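Local coordinates for penicillin-binding protein activator LpoA (Escherichia coli, PDB 6DR3), which regulates peptidoglycan synthesis, being essential for the function of penicillin-binding protein 1A and stimulating its transpeptidase activity in vitro, and is represented here by its amino-terminal domain, at residues 35-40 with 59-64; 73-78 with 106-111; 124-129 with 150-155; 143-148 with 211-216. All coordinates share one frame; numbering follows the deposited sequence. Where two conformers were deposited one is given.

Contact 1: residues 35-40 with 59-64; sequences NWQLLA and QLPQEL
Gln37 on helix 30-47 and Leu60 in the loop between helices 50-58 and 66-82 mark the nearest backbone approach, with their CA atoms 7.6 Å apart. The example illustrates how, in an all-helical, TPR-like domain, an earlier helix packs against the loop that leads one helix into the next. Gln37 does this with a straight arm: CG lies anti to the backbone N (chi1 -176°) and the chain stays extended, which carries the amide across to the loop. Its NE2 points almost straight at the carbonyl of Gln59, the first residue to leave helix 50-58, but at 3.3 Å from Gln59 O the bond is weak. The stronger partner of NE2 is the carbonyl of Leu56, so this one amide nitrogen serves two carbonyls where helix 50-58 runs out. The Leu60 and Gln37 side chains run antiparallel alongside each other, and Leu60 CD2 lies against the amide carbon, 3.5 Å from Gln37 CD. Its other methyl turns to Leu38, whose side chain crosses it at about a right angle, with Leu38 CD2 3.9 Å from Leu60 CD1. Leu38 also rests on Gln68 and Leu75 of helix 66-82, and Leu60 on Lys72, so the apolar patch continues into that helix. On the oxygen side of the amide, Pro61 CD approaches Gln37 OE1 at 4.1 Å.

Contact 2: residues 73-78 with 106-111; sequences TLLAVE and QARYWQ
The guanidinium of Arg108 has a methyl of Leu74 on one face and the carboxylate of Glu78 at its edge. Leu74 CD2 sits 3.6 Å above the guanidinium plane, over its centre, while Leu75 CD2 comes in obliquely to 3.4 Å from Arg108 NH2. A second flat pair lies within segment 106-111, where Tyr109 CE2 stands over one face of the Trp110 ring. The salt bridge is side-on and two-pronged. Arg108 NE lies 2.9 Å from Glu78 OE2, which is almost exactly in the guanidinium plane and is met on its syn side, though well out of the carboxylate plane, by a nearly straight bond. Arg108 NH2 reaches Glu78 OE1 at 3.1 Å, from above the carboxylate plane, the two planar groups being turned 42° against each other. A bend in the arginine chain (chi3 57°) swings the guanidinium into this position. The strongest polar partner of Arg108 is Glu71, which pairs with NH2, so that nitrogen is shared between two acids, and the two carboxylates probably help to offset the nearby charge of Arg42. A water donates to Glu78 OE2, 2.9 Å away, and also to the carbonyl oxygen of Arg108, linking the acid to the opposite backbone. Further along, Leu74 CD1 lies 4.2 Å from Tyr109 N. The axes of the two helices approach to 10.4 Å and point much the same way, 29° apart. Helix 86-93 falls between them in sequence and touches both through Leu93, an order of packing in keeping with a TPR-like helical array.

Contact 3: residues 124-129 with 150-155; sequences DLLRAL and QALSSM
Leu126 is the bump of this contact, and the hollow that receives it is lined by Ala151, Leu152 and Met155. Both of its methyls touch Leu152, whose side chain crosses it at a slant, while between the two segments only CD2 reaches Ala151 and only CD1 reaches Met155. CD2 rests on the methyl of Ala151, 3.9 Å from Ala151 CB, and the small size of alanine is consistent with backbones only 7.4 Å apart between the CA atoms of Leu126 and Ala151. CD1 is met from two directions about a right angle apart: Leu152 CD2 lies 3.9 Å from Leu126 CD1, and the terminal methyl of Met155 meets the leucine tip to tip, its CE 4.0 Å from that same CD1. The methionine can do so because its CG is anti to its own carbonyl carbon (chi1 -62°) and the thioether chain then runs out extended. Leu125 adds a looser touch, its CD2 lying 4.3 Å from Ala151 CB, so the alanine methyl is covered by two leucines of the same turn. The partners belong to helices 123-132 and 138-153, which follow each other in the chain as a helical hairpin of the TPR-like domain. The core continues into neighbouring helices: Leu125 packs on Ile114 of helix 103-117, and Leu152 on Trp175 and Leu176 of helix 170-185. Where the chain turns toward Met155, the carbonyl of Gln150 is held from opposite faces by two donors of Ser154, the backbone N and the hydroxyl, with Ser154 OG 2.8 Å from Gln150 O.

Contact 4: residues 143-148 with 211-216; sequences QNIDAT and MLPTQL
Asp146 on helix 138-153 offers both carboxylate oxygens to Thr214, the first residue of helix 214-217. Thr214 N donates to Asp146 OD1 at 2.8 Å, arriving from above the carboxylate plane. In one of its two conformers, Thr214 OG1 donates to Asp146 OD2 at 2.9 Å on its syn side, which makes this bond the less certain of the two. OD1 takes a further bond from Gln142 NE2, which also serves the carbonyl of Leu212. The acid thus satisfies a backbone N-H in the opening turn of helix 214-217, directly after Pro213 at the N-cap position, and that helix start would probably favour the charged carboxylate. In the fold, this ties the short helix near the end of the all-helical, TPR-like domain to helix 138-153. Gln215, bent at chi2 (93°), curls back so that its NE2 donates to Asp146 O, 2.9 Å away, with the acceptor near the amide plane. Gln215 OE1 and Asp146 OD1, both acceptors, lie 3.3 Å apart and are not bonded to each other. Beside this polar cluster, Ile145 lays CG2 and CD1 against the Met211 carbonyl oxygen, CG2 being 3.5 Å from Met211 O. The Ile145 side chain crosses that of Met211 at about a right angle, with CD1 3.7 Å from Met211 CB, while its CG2 packs 4.0 Å from Pro213 CG, and Trp175 of helix 170-185 touches both Ile145 and Pro213.

Chemistry follows burial only in part along this helical array. Contact 3 is wholly apolar and made by buried side chains. Contacts 1 and 2 are also largely buried yet mix leucines with a polar group, an amide on carbonyls in the first and a two-pronged salt bridge in the second, whose Glu78 and Arg108 are partly exposed. Contact 4, only partly buried, relies most on hydrogen bonds. Neighbours interlock: contact 1 touches contact 2 through Leu38 and Leu75, contact 2 touches contact 3 where Trp110 meets Ala128, and contacts 3 and 4 share helix 138-153, with Leu129 O probably bonded to Asn144 ND2. Contact 1 lies across the chain's centre from contacts 3 and 4.

Contact 1: residues 35-40 with 59-64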
loop_
_atom_site.group_PDB
_atom_site.type_symbol
_atom_site.label_atom_id
_atom_site.label_comp_id
_atom_site.label_asym_id
_atom_site.label_seq_id
_atom_site.Cartn_x
_atom_site.Cartn_y
_atom_site.Cartn_z
ATOM N N ASN A 35 -1.654 -6.752 -22.911
ATOM C CA ASN A 35 -1.743 -7.146 -21.511
ATOM C C ASN A 35 -0.380 -7.569 -20.975
ATOM O O ASN A 35 0.031 -7.143 -19.889
ATOM C CB ASN A 35 -2.768 -8.269 -21.347
ATOM C CG ASN A 35 -4.187 -7.802 -21.610
ATOM O OD1 ASN A 35 -4.506 -6.624 -21.441
ATOM N ND2 ASN A 35 -5.047 -8.725 -22.023
ATOM N N TRP A 36 0.337 -8.412 -21.724
ATOM C CA TRP A 36 1.691 -8.780 -21.321
ATOM C C TRP A 36 2.582 -7.549 -21.231
ATOM O O TRP A 36 3.413 -7.436 -20.322
ATOM C CB TRP A 36 2.286 -9.793 -22.300
ATOM C CG TRP A 36 1.710 -11.184 -22.206
ATOM C CD1 TRP A 36 1.142 -11.903 -23.216
ATOM C CD2 TRP A 36 1.660 -12.022 -21.042
ATOM N NE1 TRP A 36 0.740 -13.133 -22.757
ATOM C CE2 TRP A 36 1.043 -13.231 -21.425
ATOM C CE3 TRP A 36 2.074 -11.867 -19.714
ATOM C CZ2 TRP A 36 0.833 -14.279 -20.530
ATOM C CZ3 TRP A 36 1.863 -12.910 -18.827
ATOM C CH2 TRP A 36 1.248 -14.100 -19.238
ATOM N N GLN A 37 2.420 -6.612 -22.168
ATOM C CA GLN A 37 3.227 -5.398 -22.155
ATOM C C GLN A 37 2.956 -4.573 -20.904
ATOM O O GLN A 37 3.890 -4.074 -20.265
ATOM C CB GLN A 37 2.950 -4.578 -23.415
ATOM C CG GLN A 37 3.807 -3.333 -23.548
ATOM C CD GLN A 37 3.622 -2.652 -24.888
ATOM O OE1 GLN A 37 2.931 -3.166 -25.767
ATOM N NE2 GLN A 37 4.238 -1.488 -25.052
ATOM N N LEU A 38 1.682 -4.420 -20.535
ATOM C CA LEU A 38 1.348 -3.704 -19.309
ATOM C C LEU A 38 1.964 -4.383 -18.093
ATOM O O LEU A 38 2.409 -3.712 -17.156
ATOM C CB LEU A 38 -0.169 -3.610 -19.154
ATOM C CG LEU A 38 -0.891 -2.665 -20.115
ATOM C CD1 LEU A 38 -2.385 -2.932 -20.086
ATOM C CD2 LEU A 38 -0.600 -1.213 -19.761
ATOM N N LEU A 39 1.995 -5.717 -18.091
ATOM C CA LEU A 39 2.575 -6.441 -16.966
ATOM C C LEU A 39 4.090 -6.279 -16.930
ATOM O O LEU A 39 4.679 -6.130 -15.852
ATOM C CB LEU A 39 2.186 -7.916 -17.044
ATOM C CG LEU A 39 0.755 -8.215 -16.594
ATOM C CD1 LEU A 39 0.251 -9.524 -17.184
ATOM C CD2 LEU A 39 0.694 -8.258 -15.075
ATOM N N ALA A 40 4.737 -6.302 -18.097
ATOM C CA ALA A 40 6.175 -6.063 -18.150
ATOM C C ALA A 40 6.524 -4.704 -17.559
ATOM O O ALA A 40 7.485 -4.580 -16.792
ATOM C CB ALA A 40 6.672 -6.160 -19.592
ATOM N N GLN A 59 5.808 2.874 -25.699
ATOM C CA GLN A 59 5.497 2.053 -26.862
ATOM C C GLN A 59 4.119 1.404 -26.773
ATOM O O GLN A 59 3.782 0.577 -27.626
ATOM C CB GLN A 59 6.567 0.975 -27.049
ATOM C CG GLN A 59 7.930 1.523 -27.440
ATOM C CD GLN A 59 8.939 0.428 -27.723
ATOM O OE1 GLN A 59 8.577 -0.736 -27.899
ATOM N NE2 GLN A 59 10.215 0.795 -27.765
ATOM N N LEU A 60 3.323 1.753 -25.768
ATOM C CA LEU A 60 1.975 1.214 -25.676
ATOM C C LEU A 60 1.126 1.733 -26.837
ATOM O O LEU A 60 1.212 2.913 -27.187
ATOM C CB LEU A 60 1.327 1.605 -24.350
ATOM C CG LEU A 60 1.771 0.809 -23.123
ATOM C CD1 LEU A 60 1.285 1.472 -21.842
ATOM C CD2 LEU A 60 1.259 -0.621 -23.207
ATOM N N PRO A 61 0.302 0.882 -27.451
ATOM C CA PRO A 61 -0.588 1.370 -28.510
ATOM C C PRO A 61 -1.539 2.436 -27.989
ATOM O O PRO A 61 -1.845 2.511 -26.797
ATOM C CB PRO A 61 -1.347 0.112 -28.950
ATOM C CG PRO A 61 -0.493 -1.025 -28.520
ATOM C CD PRO A 61 0.179 -0.574 -27.262
ATOM N N GLN A 62 -2.008 3.275 -28.913
ATOM C CA GLN A 62 -2.990 4.291 -28.556
ATOM C C GLN A 62 -4.370 3.682 -28.340
ATOM O O GLN A 62 -5.148 4.190 -27.525
ATOM C CB GLN A 62 -3.049 5.368 -29.641
ATOM C CG GLN A 62 -1.761 6.168 -29.789
ATOM C CD GLN A 62 -1.823 7.171 -30.927
ATOM O OE1 GLN A 62 -2.204 6.834 -32.048
ATOM N NE2 GLN A 62 -1.448 8.414 -30.642
ATOM N N GLU A 63 -4.685 2.594 -29.044
ATOM C CA GLU A 63 -5.998 1.950 -28.960
ATOM C C GLU A 63 -5.980 0.933 -27.824
ATOM O O GLU A 63 -5.676 -0.243 -28.019
ATOM C CB GLU A 63 -6.357 1.291 -30.285
ATOM C CG GLU A 63 -7.065 2.204 -31.275
ATOM C CD GLU A 63 -7.321 1.529 -32.611
ATOM O OE1 GLU A 63 -6.560 0.604 -32.969
ATOM O OE2 GLU A 63 -8.288 1.920 -33.301
ATOM N N LEU A 64 -6.318 1.392 -26.623
ATOM C CA LEU A 64 -6.461 0.533 -25.456
ATOM C C LEU A 64 -7.928 0.459 -25.051
ATOM O O LEU A 64 -8.677 1.427 -25.207
ATOM C CB LEU A 64 -5.630 1.059 -24.282
ATOM C CG LEU A 64 -4.138 1.288 -24.534
ATOM C CD1 LEU A 64 -3.526 2.078 -23.387
ATOM C CD2 LEU A 64 -3.409 -0.036 -24.718
#

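Contact 2: residues 73-78 with 106-111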
loop_
_atom_site.group_PDB
_atom_site.type_symbol
_atom_site.label_atom_id
_atom_site.label_comp_id
_atom_site.label_asym_id
_atom_site.label_seq_id
_atom_site.Cartn_x
_atom_site.Cartn_y
_atom_site.Cartn_z
ATOM N N THR A 73 -2.939 4.323 -16.558
ATOM C CA THR A 73 -2.890 5.498 -15.695
ATOM C C THR A 73 -2.226 5.168 -14.364
ATOM O O THR A 73 -1.498 5.994 -13.802
ATOM C CB THR A 73 -4.297 6.052 -15.461
ATOM O OG1 THR A 73 -5.105 5.063 -14.810
ATOM C CG2 THR A 73 -4.948 6.455 -16.782
ATOM N N LEU A 74 -2.461 3.962 -13.845
ATOM C CA LEU A 74 -1.836 3.572 -12.586
ATOM C C LEU A 74 -0.337 3.361 -12.762
ATOM O O LEU A 74 0.457 3.766 -11.905
ATOM C CB LEU A 74 -2.506 2.311 -12.042
ATOM C CG LEU A 74 -2.033 1.807 -10.674
ATOM C CD1 LEU A 74 -2.074 2.908 -9.620
ATOM C CD2 LEU A 74 -2.885 0.626 -10.241
ATOM N N LEU A 75 0.071 2.738 -13.871
ATOM C CA LEU A 75 1.494 2.595 -14.155
ATOM C C LEU A 75 2.169 3.952 -14.298
ATOM O O LEU A 75 3.348 4.098 -13.956
ATOM C CB LEU A 75 1.698 1.770 -15.427
ATOM C CG LEU A 75 1.251 0.308 -15.377
ATOM C CD1 LEU A 75 1.263 -0.289 -16.775
ATOM C CD2 LEU A 75 2.138 -0.507 -14.446
ATOM N N ALA A 76 1.443 4.954 -14.801
ATOM C CA ALA A 76 2.015 6.290 -14.927
ATOM C C ALA A 76 2.418 6.844 -13.567
ATOM O O ALA A 76 3.452 7.512 -13.443
ATOM C CB ALA A 76 1.018 7.225 -15.611
ATOM N N VAL A 77 1.610 6.587 -12.535
ATOM C CA VAL A 77 1.942 7.050 -11.191
ATOM C C VAL A 77 3.188 6.338 -10.679
ATOM O O VAL A 77 4.115 6.968 -10.156
ATOM C CB VAL A 77 0.749 6.842 -10.239
ATOM C CG1 VAL A 77 1.122 7.233 -8.811
ATOM C CG2 VAL A 77 -0.459 7.636 -10.716
ATOM N N GLU A 78 3.220 5.011 -10.810
ATOM C CA GLU A 78 4.353 4.242 -10.308
ATOM C C GLU A 78 5.645 4.657 -10.997
ATOM O O GLU A 78 6.707 4.699 -10.367
ATOM C CB GLU A 78 4.087 2.748 -10.497
ATOM C CG GLU A 78 2.844 2.259 -9.763
ATOM C CD GLU A 78 2.579 0.775 -9.962
ATOM O OE1 GLU A 78 2.897 0.250 -11.049
ATOM O OE2 GLU A 78 2.055 0.130 -9.027
ATOM N N GLN A 106 -6.367 -1.142 -6.346
ATOM C CA GLN A 106 -6.566 -0.301 -5.170
ATOM C C GLN A 106 -5.395 -0.426 -4.204
ATOM O O GLN A 106 -4.931 0.576 -3.646
ATOM C CB GLN A 106 -7.874 -0.671 -4.472
ATOM C CG GLN A 106 -9.117 -0.324 -5.271
ATOM C CD GLN A 106 -10.395 -0.753 -4.580
ATOM O OE1 GLN A 106 -10.412 -0.996 -3.374
ATOM N NE2 GLN A 106 -11.475 -0.851 -5.345
ATOM N N ALA A 107 -4.903 -1.648 -3.991
ATOM C CA ALA A 107 -3.749 -1.830 -3.117
ATOM C C ALA A 107 -2.543 -1.063 -3.644
ATOM O O ALA A 107 -1.791 -0.462 -2.866
ATOM C CB ALA A 107 -3.421 -3.317 -2.980
ATOM N N ARG A 108 -2.343 -1.070 -4.966
ATOM C CA ARG A 108 -1.242 -0.314 -5.555
ATOM C C ARG A 108 -1.520 1.183 -5.536
ATOM O O ARG A 108 -0.589 1.984 -5.383
ATOM C CB ARG A 108 -0.990 -0.786 -6.985
ATOM C CG ARG A 108 -0.367 -2.169 -7.079
ATOM C CD ARG A 108 -0.554 -2.754 -8.468
ATOM N NE ARG A 108 -0.007 -1.886 -9.509
ATOM C CZ ARG A 108 -0.349 -1.949 -10.794
ATOM N NH1 ARG A 108 -1.248 -2.833 -11.207
ATOM N NH2 ARG A 108 0.204 -1.118 -11.670
ATOM N N TYR A 109 -2.782 1.580 -5.703
ATOM C CA TYR A 109 -3.142 2.987 -5.563
ATOM C C TYR A 109 -2.739 3.514 -4.192
ATOM O O TYR A 109 -2.099 4.567 -4.078
ATOM C CB TYR A 109 -4.645 3.166 -5.793
ATOM C CG TYR A 109 -5.182 4.499 -5.322
ATOM C CD1 TYR A 109 -5.180 5.606 -6.160
ATOM C CD2 TYR A 109 -5.692 4.649 -4.038
ATOM C CE1 TYR A 109 -5.670 6.826 -5.732
ATOM C CE2 TYR A 109 -6.182 5.863 -3.601
ATOM C CZ TYR A 109 -6.166 6.950 -4.451
ATOM O OH TYR A 109 -6.660 8.161 -4.020
ATOM N N TRP A 110 -3.103 2.790 -3.132
ATOM C CA TRP A 110 -2.752 3.235 -1.788
ATOM C C TRP A 110 -1.256 3.128 -1.531
ATOM O O TRP A 110 -0.695 3.958 -0.807
ATOM C CB TRP A 110 -3.533 2.433 -0.750
ATOM C CG TRP A 110 -5.001 2.726 -0.783
ATOM C CD1 TRP A 110 -5.996 1.890 -1.188
ATOM C CD2 TRP A 110 -5.636 3.954 -0.409
ATOM N NE1 TRP A 110 -7.214 2.516 -1.082
ATOM C CE2 TRP A 110 -7.019 3.786 -0.605
ATOM C CE3 TRP A 110 -5.169 5.179 0.079
ATOM C CZ2 TRP A 110 -7.941 4.794 -0.332
ATOM C CZ3 TRP A 110 -6.085 6.179 0.350
ATOM C CH2 TRP A 110 -7.455 5.981 0.144
ATOM N N GLN A 111 -0.589 2.126 -2.107
ATOM C CA GLN A 111 0.864 2.065 -1.978
ATOM C C GLN A 111 1.514 3.292 -2.603
ATOM O O GLN A 111 2.505 3.814 -2.079
ATOM C CB GLN A 111 1.404 0.788 -2.621
ATOM C CG GLN A 111 2.881 0.543 -2.336
ATOM C CD GLN A 111 3.158 0.281 -0.865
ATOM O OE1 GLN A 111 2.457 -0.497 -0.221
ATOM N NE2 GLN A 111 4.179 0.937 -0.328
HETATM O O HOH W 1 1.913 1.292 -6.381
#

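Contact 3: residues 124-129 with 150-155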
loop_
_atom_site.group_PDB
_atom_site.type_symbol
_atom_site.label_atom_id
_atom_site.label_comp_id
_atom_site.label_asym_id
_atom_site.label_seq_id
_atom_site.Cartn_x
_atom_site.Cartn_y
_atom_site.Cartn_z
ATOM N N ASP A 124 -2.674 11.801 6.812
ATOM C CA ASP A 124 -2.836 11.295 5.454
ATOM C C ASP A 124 -2.182 9.928 5.297
ATOM O O ASP A 124 -2.759 9.021 4.687
ATOM C CB ASP A 124 -2.245 12.288 4.453
ATOM C CG ASP A 124 -2.787 13.693 4.636
ATOM O OD1 ASP A 124 -2.406 14.358 5.624
ATOM O OD2 ASP A 124 -3.595 14.132 3.791
ATOM N N LEU A 125 -0.976 9.761 5.845
ATOM C CA LEU A 125 -0.290 8.476 5.733
ATOM C C LEU A 125 -1.030 7.390 6.498
ATOM O O LEU A 125 -1.172 6.264 6.008
ATOM C CB LEU A 125 1.148 8.599 6.239
ATOM C CG LEU A 125 1.956 7.298 6.264
ATOM C CD1 LEU A 125 2.055 6.683 4.872
ATOM C CD2 LEU A 125 3.339 7.543 6.840
ATOM N N LEU A 126 -1.502 7.707 7.707
ATOM C CA LEU A 126 -2.263 6.734 8.483
ATOM C C LEU A 126 -3.498 6.278 7.717
ATOM O O LEU A 126 -3.780 5.078 7.629
ATOM C CB LEU A 126 -2.652 7.335 9.835
ATOM C CG LEU A 126 -1.487 7.670 10.772
ATOM C CD1 LEU A 126 -1.976 8.420 11.998
ATOM C CD2 LEU A 126 -0.737 6.411 11.187
ATOM N N ARG A 127 -4.241 7.226 7.143
ATOM C CA ARG A 127 -5.438 6.872 6.386
ATOM C C ARG A 127 -5.098 5.984 5.197
ATOM O O ARG A 127 -5.850 5.059 4.868
ATOM C CB ARG A 127 -6.155 8.137 5.916
ATOM C CG ARG A 127 -6.874 8.904 7.017
ATOM C CD ARG A 127 -7.739 10.009 6.428
ATOM N NE ARG A 127 -8.630 10.617 7.419
ATOM C CZ ARG A 127 -8.556 11.874 7.858
ATOM N NH1 ARG A 127 -7.632 12.713 7.403
ATOM N NH2 ARG A 127 -9.428 12.302 8.762
ATOM N N ALA A 128 -3.967 6.245 4.537
ATOM C CA ALA A 128 -3.585 5.440 3.382
ATOM C C ALA A 128 -3.223 4.021 3.804
ATOM O O ALA A 128 -3.641 3.046 3.166
ATOM C CB ALA A 128 -2.418 6.099 2.646
ATOM N N LEU A 129 -2.443 3.885 4.878
ATOM C CA LEU A 129 -2.129 2.559 5.398
ATOM C C LEU A 129 -3.392 1.827 5.829
ATOM O O LEU A 129 -3.541 0.625 5.573
ATOM C CB LEU A 129 -1.158 2.678 6.572
ATOM C CG LEU A 129 0.273 3.077 6.214
ATOM C CD1 LEU A 129 1.005 3.574 7.448
ATOM C CD2 LEU A 129 1.010 1.901 5.595
ATOM N N GLN A 150 4.977 2.485 13.377
ATOM C CA GLN A 150 6.108 3.407 13.375
ATOM C C GLN A 150 5.635 4.844 13.208
ATOM O O GLN A 150 6.144 5.754 13.873
ATOM C CB GLN A 150 7.110 3.049 12.277
ATOM C CG GLN A 150 8.238 4.082 12.156
ATOM C CD GLN A 150 9.379 3.640 11.261
ATOM O OE1 GLN A 150 9.714 4.315 10.286
ATOM N NE2 GLN A 150 9.997 2.516 11.600
ATOM N N ALA A 151 4.660 5.070 12.324
ATOM C CA ALA A 151 4.130 6.416 12.140
ATOM C C ALA A 151 3.496 6.933 13.425
ATOM O O ALA A 151 3.667 8.104 13.785
ATOM C CB ALA A 151 3.116 6.431 10.996
ATOM N N LEU A 152 2.766 6.072 14.132
ATOM C CA LEU A 152 2.137 6.479 15.385
ATOM C C LEU A 152 3.180 6.778 16.456
ATOM O O LEU A 152 3.126 7.823 17.115
ATOM C CB LEU A 152 1.174 5.391 15.857
ATOM C CG LEU A 152 -0.046 5.196 14.956
ATOM C CD1 LEU A 152 -0.697 3.846 15.215
ATOM C CD2 LEU A 152 -1.046 6.325 15.170
ATOM N N SER A 153 4.145 5.874 16.641
ATOM C CA SER A 153 5.132 6.035 17.702
ATOM C C SER A 153 6.178 7.094 17.383
ATOM O O SER A 153 6.929 7.487 18.283
ATOM C CB SER A 153 5.823 4.699 17.982
ATOM O OG SER A 153 6.444 4.186 16.817
ATOM N N SER A 154 6.252 7.557 16.136
ATOM C CA SER A 154 7.147 8.649 15.778
ATOM C C SER A 154 6.573 10.015 16.122
ATOM O O SER A 154 7.307 11.007 16.067
ATOM C CB SER A 154 7.468 8.599 14.283
ATOM O OG SER A 154 8.348 7.527 13.986
ATOM N N MET A 155 5.292 10.093 16.470
ATOM C CA MET A 155 4.692 11.360 16.851
ATOM C C MET A 155 4.942 11.651 18.325
ATOM O O MET A 155 5.244 10.760 19.124
ATOM C CB MET A 155 3.186 11.349 16.594
ATOM C CG MET A 155 2.786 11.163 15.146
ATOM S SD MET A 155 1.000 11.305 14.961
ATOM C CE MET A 155 0.802 10.973 13.213
#

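Contact 4: residues 143-148 with 211-216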
loop_
_atom_site.group_PDB
_atom_site.type_symbol
_atom_site.label_atom_id
_atom_site.label_comp_id
_atom_site.label_asym_id
_atom_site.label_seq_id
_atom_site.Cartn_x
_atom_site.Cartn_y
_atom_site.Cartn_z
ATOM N N GLN A 143 3.677 -6.161 7.536
ATOM C CA GLN A 143 4.468 -5.049 7.023
ATOM C C GLN A 143 3.684 -3.741 7.085
ATOM O O GLN A 143 4.196 -2.710 7.540
ATOM C CB GLN A 143 4.899 -5.384 5.593
ATOM C CG GLN A 143 5.396 -4.226 4.769
ATOM C CD GLN A 143 4.316 -3.583 3.920
ATOM O OE1 GLN A 143 3.300 -4.203 3.596
ATOM N NE2 GLN A 143 4.534 -2.329 3.550
ATOM N N ASN A 144 2.427 -3.770 6.641
ATOM C CA ASN A 144 1.577 -2.586 6.709
ATOM C C ASN A 144 1.298 -2.187 8.155
ATOM O O ASN A 144 1.370 -1.003 8.510
ATOM C CB ASN A 144 0.272 -2.856 5.956
ATOM C CG ASN A 144 -0.775 -1.780 6.179
ATOM O OD1 ASN A 144 -1.338 -1.663 7.268
ATOM N ND2 ASN A 144 -1.053 -1.000 5.143
ATOM N N ILE A 145 0.977 -3.165 9.004
ATOM C CA ILE A 145 0.688 -2.879 10.407
ATOM C C ILE A 145 1.899 -2.249 11.086
ATOM O O ILE A 145 1.772 -1.275 11.840
ATOM C CB ILE A 145 0.234 -4.170 11.118
ATOM C CG1 ILE A 145 -1.161 -4.563 10.624
ATOM C CG2 ILE A 145 0.241 -4.004 12.641
ATOM C CD1 ILE A 145 -1.584 -5.956 11.012
ATOM N N ASP A 146 3.093 -2.790 10.827
ATOM C CA ASP A 146 4.296 -2.264 11.464
ATOM C C ASP A 146 4.616 -0.854 10.993
ATOM O O ASP A 146 5.129 -0.046 11.776
ATOM C CB ASP A 146 5.477 -3.193 11.195
ATOM C CG ASP A 146 5.339 -4.523 11.901
ATOM O OD1 ASP A 146 4.442 -4.650 12.764
ATOM O OD2 ASP A 146 6.123 -5.447 11.598
ATOM N N ALA A 147 4.333 -0.541 9.726
ATOM C CA ALA A 147 4.506 0.827 9.250
ATOM C C ALA A 147 3.507 1.763 9.915
ATOM O O ALA A 147 3.851 2.897 10.269
ATOM C CB ALA A 147 4.362 0.878 7.730
ATOM N N THR A 148 2.265 1.308 10.095
ATOM C CA THR A 148 1.285 2.105 10.823
ATOM C C THR A 148 1.778 2.414 12.230
ATOM O O THR A 148 1.623 3.540 12.717
ATOM C CB THR A 148 -0.060 1.376 10.878
ATOM O OG1 THR A 148 -0.481 1.027 9.552
ATOM C CG2 THR A 148 -1.126 2.254 11.525
ATOM N N MET A 211 -3.210 -8.817 14.992
ATOM C CA MET A 211 -1.844 -8.992 14.499
ATOM C C MET A 211 -1.026 -7.820 15.050
ATOM O O MET A 211 -0.917 -6.771 14.415
ATOM C CB MET A 211 -1.824 -9.044 12.978
ATOM C CG MET A 211 -0.542 -9.573 12.370
ATOM S SD MET A 211 -0.608 -9.659 10.564
ATOM C CE MET A 211 -1.945 -10.824 10.302
ATOM N N LEU A 212 -0.465 -8.015 16.238
ATOM C CA LEU A 212 0.159 -6.913 16.954
ATOM C C LEU A 212 1.373 -6.396 16.185
ATOM O O LEU A 212 2.090 -7.184 15.555
ATOM C CB LEU A 212 0.588 -7.356 18.354
ATOM C CG LEU A 212 -0.505 -7.432 19.419
ATOM C CD1 LEU A 212 0.025 -8.135 20.657
ATOM C CD2 LEU A 212 -1.011 -6.039 19.770
ATOM N N PRO A 213 1.637 -5.092 16.211
ATOM C CA PRO A 213 2.881 -4.586 15.631
ATOM C C PRO A 213 4.082 -5.329 16.203
ATOM O O PRO A 213 4.185 -5.527 17.417
ATOM C CB PRO A 213 2.885 -3.107 16.022
ATOM C CG PRO A 213 1.451 -2.763 16.210
ATOM C CD PRO A 213 0.802 -4.002 16.751
ATOM N N THR A 214 4.979 -5.747 15.313
ATOM C CA THR A 214 6.182 -6.456 15.735
ATOM C C THR A 214 6.932 -5.679 16.810
ATOM O O THR A 214 7.504 -6.271 17.733
ATOM C CB THR A 214 7.082 -6.703 14.522
ATOM O OG1 THR A 214 6.393 -7.538 13.582
ATOM C CG2 THR A 214 8.393 -7.374 14.930
ATOM N N GLN A 215 6.938 -4.349 16.707
ATOM C CA GLN A 215 7.702 -3.534 17.646
ATOM C C GLN A 215 7.169 -3.670 19.066
ATOM O O GLN A 215 7.921 -3.480 20.028
ATOM C CB GLN A 215 7.678 -2.069 17.207
ATOM C CG GLN A 215 8.153 -1.833 15.776
ATOM C CD GLN A 215 7.016 -1.835 14.768
ATOM O OE1 GLN A 215 6.095 -2.649 14.851
ATOM N NE2 GLN A 215 7.073 -0.914 13.810
ATOM N N LEU A 216 5.887 -3.996 19.220
ATOM C CA LEU A 216 5.290 -4.139 20.542
ATOM C C LEU A 216 5.373 -5.558 21.085
ATOM O O LEU A 216 5.230 -5.750 22.299
ATOM C CB LEU A 216 3.823 -3.695 20.506
ATOM C CG LEU A 216 3.600 -2.216 20.178
ATOM C CD1 LEU A 216 2.118 -1.911 20.013
ATOM C CD2 LEU A 216 4.214 -1.327 21.252
#